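Local coordinates for protein S3-RNase (Pyrus pyrifolia, PDB 1IQQ) that cleaves RNA as a T2-family ribonuclease of the pistil and takes part in gametophytic self-incompatibility, the rejection of self pollen, at residues Asn18-Lys23 with Asn70-Thr75. Residues are numbered along the deposited sequence; the frame is centred on the assembly and turned at random.
Sequences NRTLCK and NVFDRT
The backbones of 18-23 and 70-75 come closest at Cys-22 and Phe-72, their CA atoms 3.9 Å apart, and are joined just beyond by a nearly straight hydrogen bond (170°) from Lys-23 N to Phe-72 O, 2.8 Å long. The Phe-72 ring, with CG beside its own backbone N (chi1 -64°), extends along 18-23. Thr-20 crosses it at about a right angle, its CG2 3.6 Å from Phe-72 CD1, while the carbonyl oxygens of Thr-20 and Leu-21 lie at the ring edge, in its plane. Cys-22 SG, 4.3 Å from the ring centroid, makes an oblique sulfur-aromatic contact. That sulfur forms the disulfide to Cys-15, and Val-14 of helix 11-14 also touches the ring; in this RNase T2 fold the disulfide-closed loop meets the turn before helix 77-89. Asn-70 and Val-71 of that turn probably bind the 3'-phosphorylated end of RNA, as in related enzymes. Asn-70 OD1 accepts a hydrogen bond from Phe-72 N, forming an Asx turn. Asp-73 OD1 closes another, accepting from Thr-75 N and OG1 on one carboxylate face. Lys-23 CD passes Asp-73 OD2 at 3.6 Å, but Lys-23 NZ stays 5.2 Å from it, no salt bridge. With an alanine replacing Asp-73, both Thr-75 donors would probably lose this shared acceptor and the Lys-23 amine a nearby opposite charge.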
ATOM      1  N   ASN A  18       1.377 -16.036  -5.824  1.00 26.04           N
ATOM      2  CA  ASN A  18       2.538 -16.938  -5.700  1.00 28.47           C
ATOM      3  C   ASN A  18       2.256 -18.255  -5.055  1.00 29.46           C
ATOM      4  O   ASN A  18       1.106 -18.562  -4.801  1.00 27.00           O
ATOM      5  CB  ASN A  18       3.764 -16.256  -4.988  1.00 27.26           C
ATOM      6  CG  ASN A  18       3.549 -15.934  -3.474  1.00 32.70           C
ATOM      7  OD1 ASN A  18       4.369 -15.183  -2.868  1.00 34.89           O
ATOM      8  ND2 ASN A  18       2.501 -16.496  -2.852  1.00 29.04           N
ATOM      9  N   ARG A  19       3.319 -19.033  -4.814  1.00 28.75           N
ATOM     10  CA  ARG A  19       3.171 -20.364  -4.227  1.00 31.28           C
ATOM     11  C   ARG A  19       2.641 -20.338  -2.795  1.00 31.36           C
ATOM     12  O   ARG A  19       2.482 -21.416  -2.159  1.00 33.75           O
ATOM     13  CB  ARG A  19       4.505 -21.128  -4.281  1.00 35.51           C
ATOM     14  CG  ARG A  19       5.023 -21.422  -5.684  1.00 40.97           C
ATOM     15  CD  ARG A  19       4.605 -22.810  -6.134  1.00 46.27           C
ATOM     16  NE  ARG A  19       3.246 -22.831  -6.671  1.00 47.73           N
ATOM     17  CZ  ARG A  19       2.477 -23.915  -6.715  1.00 49.09           C
ATOM     18  NH1 ARG A  19       2.924 -25.080  -6.235  1.00 50.47           N
ATOM     19  NH2 ARG A  19       1.274 -23.842  -7.278  1.00 48.38           N
ATOM     20  N   THR A  20       2.389 -19.141  -2.260  1.00 28.46           N
ATOM     21  CA  THR A  20       1.821 -19.087  -0.907  1.00 26.48           C
ATOM     22  C   THR A  20       0.330 -18.845  -1.037  1.00 22.40           C
ATOM     23  O   THR A  20      -0.162 -17.884  -1.602  1.00 24.64           O
ATOM     24  CB  THR A  20       2.470 -18.039   0.006  1.00 28.79           C
ATOM     25  OG1 THR A  20       3.867 -18.357   0.176  1.00 28.89           O
ATOM     26  CG2 THR A  20       1.796 -18.044   1.361  1.00 25.66           C
ATOM     27  N   LEU A  21      -0.373 -19.818  -0.535  1.00 25.31           N
ATOM     28  CA  LEU A  21      -1.800 -19.785  -0.585  1.00 17.75           C
ATOM     29  C   LEU A  21      -2.368 -18.760   0.432  1.00 18.30           C
ATOM     30  O   LEU A  21      -1.785 -18.608   1.488  1.00 21.15           O
ATOM     31  CB  LEU A  21      -2.231 -21.184  -0.179  1.00 19.96           C
ATOM     32  CG  LEU A  21      -3.697 -21.485  -0.123  1.00 22.24           C
ATOM     33  CD1 LEU A  21      -4.115 -21.911  -1.477  1.00 26.98           C
ATOM     34  CD2 LEU A  21      -3.999 -22.602   0.869  1.00 29.73           C
ATOM     35  N   CYS A  22      -3.445 -18.045   0.101  1.00 12.06           N
ATOM     36  CA  CYS A  22      -4.181 -17.227   1.093  1.00 12.05           C
ATOM     37  C   CYS A  22      -5.125 -18.223   1.749  1.00 13.53           C
ATOM     38  O   CYS A  22      -5.983 -18.771   1.070  1.00 15.71           O
ATOM     39  CB  CYS A  22      -5.027 -16.154   0.408  1.00 13.73           C
ATOM     40  SG  CYS A  22      -3.889 -14.839  -0.150  1.00 13.96           S
ATOM     41  N   LYS A  23      -4.996 -18.442   3.059  1.00 13.87           N
ATOM     42  CA  LYS A  23      -5.847 -19.417   3.739  1.00 13.06           C
ATOM     43  C   LYS A  23      -7.241 -18.803   3.951  1.00 11.12           C
ATOM     44  O   LYS A  23      -8.252 -19.507   4.156  1.00 14.64           O
ATOM     45  CB  LYS A  23      -5.220 -19.815   5.097  1.00 13.11           C
ATOM     46  CG  LYS A  23      -3.886 -20.541   5.099  1.00 21.60           C
ATOM     47  CD  LYS A  23      -3.488 -20.768   6.558  1.00 26.19           C
ATOM     48  CE  LYS A  23      -2.261 -21.629   6.718  1.00 30.99           C
ATOM     49  NZ  LYS A  23      -2.445 -22.963   6.110  1.00 28.77           N
ATOM     50  N   ASN A  70      -3.216  -9.378   7.319  1.00  9.18           N
ATOM     51  CA  ASN A  70      -2.233 -10.274   6.697  1.00  8.43           C
ATOM     52  C   ASN A  70      -3.203 -11.146   5.879  1.00 10.77           C
ATOM     53  O   ASN A  70      -3.946 -11.981   6.424  1.00 12.61           O
ATOM     54  CB  ASN A  70      -1.565 -11.160   7.788  1.00 11.60           C
ATOM     55  CG  ASN A  70      -0.676 -12.198   7.212  1.00 17.92           C
ATOM     56  OD1 ASN A  70      -0.796 -12.551   6.045  1.00 21.06           O
ATOM     57  ND2 ASN A  70       0.186 -12.763   8.047  1.00 19.39           N
ATOM     58  N   VAL A  71      -3.250 -10.904   4.573  1.00 10.70           N
ATOM     59  CA  VAL A  71      -4.169 -11.598   3.704  1.00 11.32           C
ATOM     60  C   VAL A  71      -3.911 -13.091   3.559  1.00 10.51           C
ATOM     61  O   VAL A  71      -4.831 -13.823   3.165  1.00 14.24           O
ATOM     62  CB  VAL A  71      -4.172 -10.942   2.284  1.00 13.47           C
ATOM     63  CG1 VAL A  71      -4.634  -9.510   2.411  1.00 14.18           C
ATOM     64  CG2 VAL A  71      -2.813 -11.007   1.664  1.00 13.35           C
ATOM     65  N   PHE A  72      -2.707 -13.537   3.858  1.00 13.36           N
ATOM     66  CA  PHE A  72      -2.378 -14.967   3.724  1.00 12.89           C
ATOM     67  C   PHE A  72      -2.903 -15.778   4.910  1.00 16.37           C
ATOM     68  O   PHE A  72      -3.322 -16.954   4.721  1.00 14.79           O
ATOM     69  CB  PHE A  72      -0.854 -15.143   3.615  1.00 14.65           C
ATOM     70  CG  PHE A  72      -0.295 -14.493   2.378  1.00 17.56           C
ATOM     71  CD1 PHE A  72      -0.310 -15.191   1.168  1.00 19.63           C
ATOM     72  CD2 PHE A  72       0.161 -13.202   2.402  1.00 24.48           C
ATOM     73  CE1 PHE A  72       0.116 -14.606  -0.014  1.00 22.85           C
ATOM     74  CE2 PHE A  72       0.602 -12.573   1.200  1.00 21.59           C
ATOM     75  CZ  PHE A  72       0.570 -13.290  -0.000  1.00 21.42           C
ATOM     76  N   ASP A  73      -2.930 -15.186   6.104  1.00 13.00           N
ATOM     77  CA  ASP A  73      -3.374 -15.931   7.311  1.00 11.42           C
ATOM     78  C   ASP A  73      -3.587 -14.907   8.419  1.00 14.69           C
ATOM     79  O   ASP A  73      -2.591 -14.420   9.021  1.00 13.33           O
ATOM     80  CB  ASP A  73      -2.306 -16.947   7.695  1.00 14.77           C
ATOM     81  CG  ASP A  73      -2.716 -17.848   8.868  1.00 18.64           C
ATOM     82  OD1 ASP A  73      -3.764 -17.615   9.480  1.00 17.26           O
ATOM     83  OD2 ASP A  73      -1.937 -18.773   9.142  1.00 23.74           O
ATOM     84  N   ARG A  74      -4.852 -14.596   8.654  1.00 14.03           N
ATOM     85  CA  ARG A  74      -5.198 -13.610   9.671  1.00 13.82           C
ATOM     86  C   ARG A  74      -4.765 -14.012  11.097  1.00 16.67           C
ATOM     87  O   ARG A  74      -4.654 -13.157  11.985  1.00 16.53           O
ATOM     88  CB  ARG A  74      -6.685 -13.307   9.640  1.00 16.85           C
ATOM     89  CG  ARG A  74      -7.592 -14.439  10.137  1.00 19.87           C
ATOM     90  CD  ARG A  74      -9.038 -13.963  10.174  1.00 24.20           C
ATOM     91  NE  ARG A  74      -9.076 -12.623  10.751  1.00 36.98           N
ATOM     92  CZ  ARG A  74     -10.040 -11.718  10.555  1.00 41.45           C
ATOM     93  NH1 ARG A  74     -11.106 -11.989   9.781  1.00 45.60           N
ATOM     94  NH2 ARG A  74      -9.917 -10.518  11.111  1.00 37.58           N
ATOM     95  N   THR A  75      -4.533 -15.301  11.332  1.00 16.91           N
ATOM     96  CA  THR A  75      -4.041 -15.709  12.647  1.00 18.62           C
ATOM     97  C   THR A  75      -2.608 -15.240  12.896  1.00 19.03           C
ATOM     98  O   THR A  75      -2.148 -15.303  14.050  1.00 20.11           O
ATOM     99  CB  THR A  75      -4.052 -17.282  12.857  1.00 14.95           C
ATOM    100  OG1 THR A  75      -3.162 -17.939  11.977  1.00 21.82           O
ATOM    101  CG2 THR A  75      -5.415 -17.805  12.681  1.00 18.42           C
TER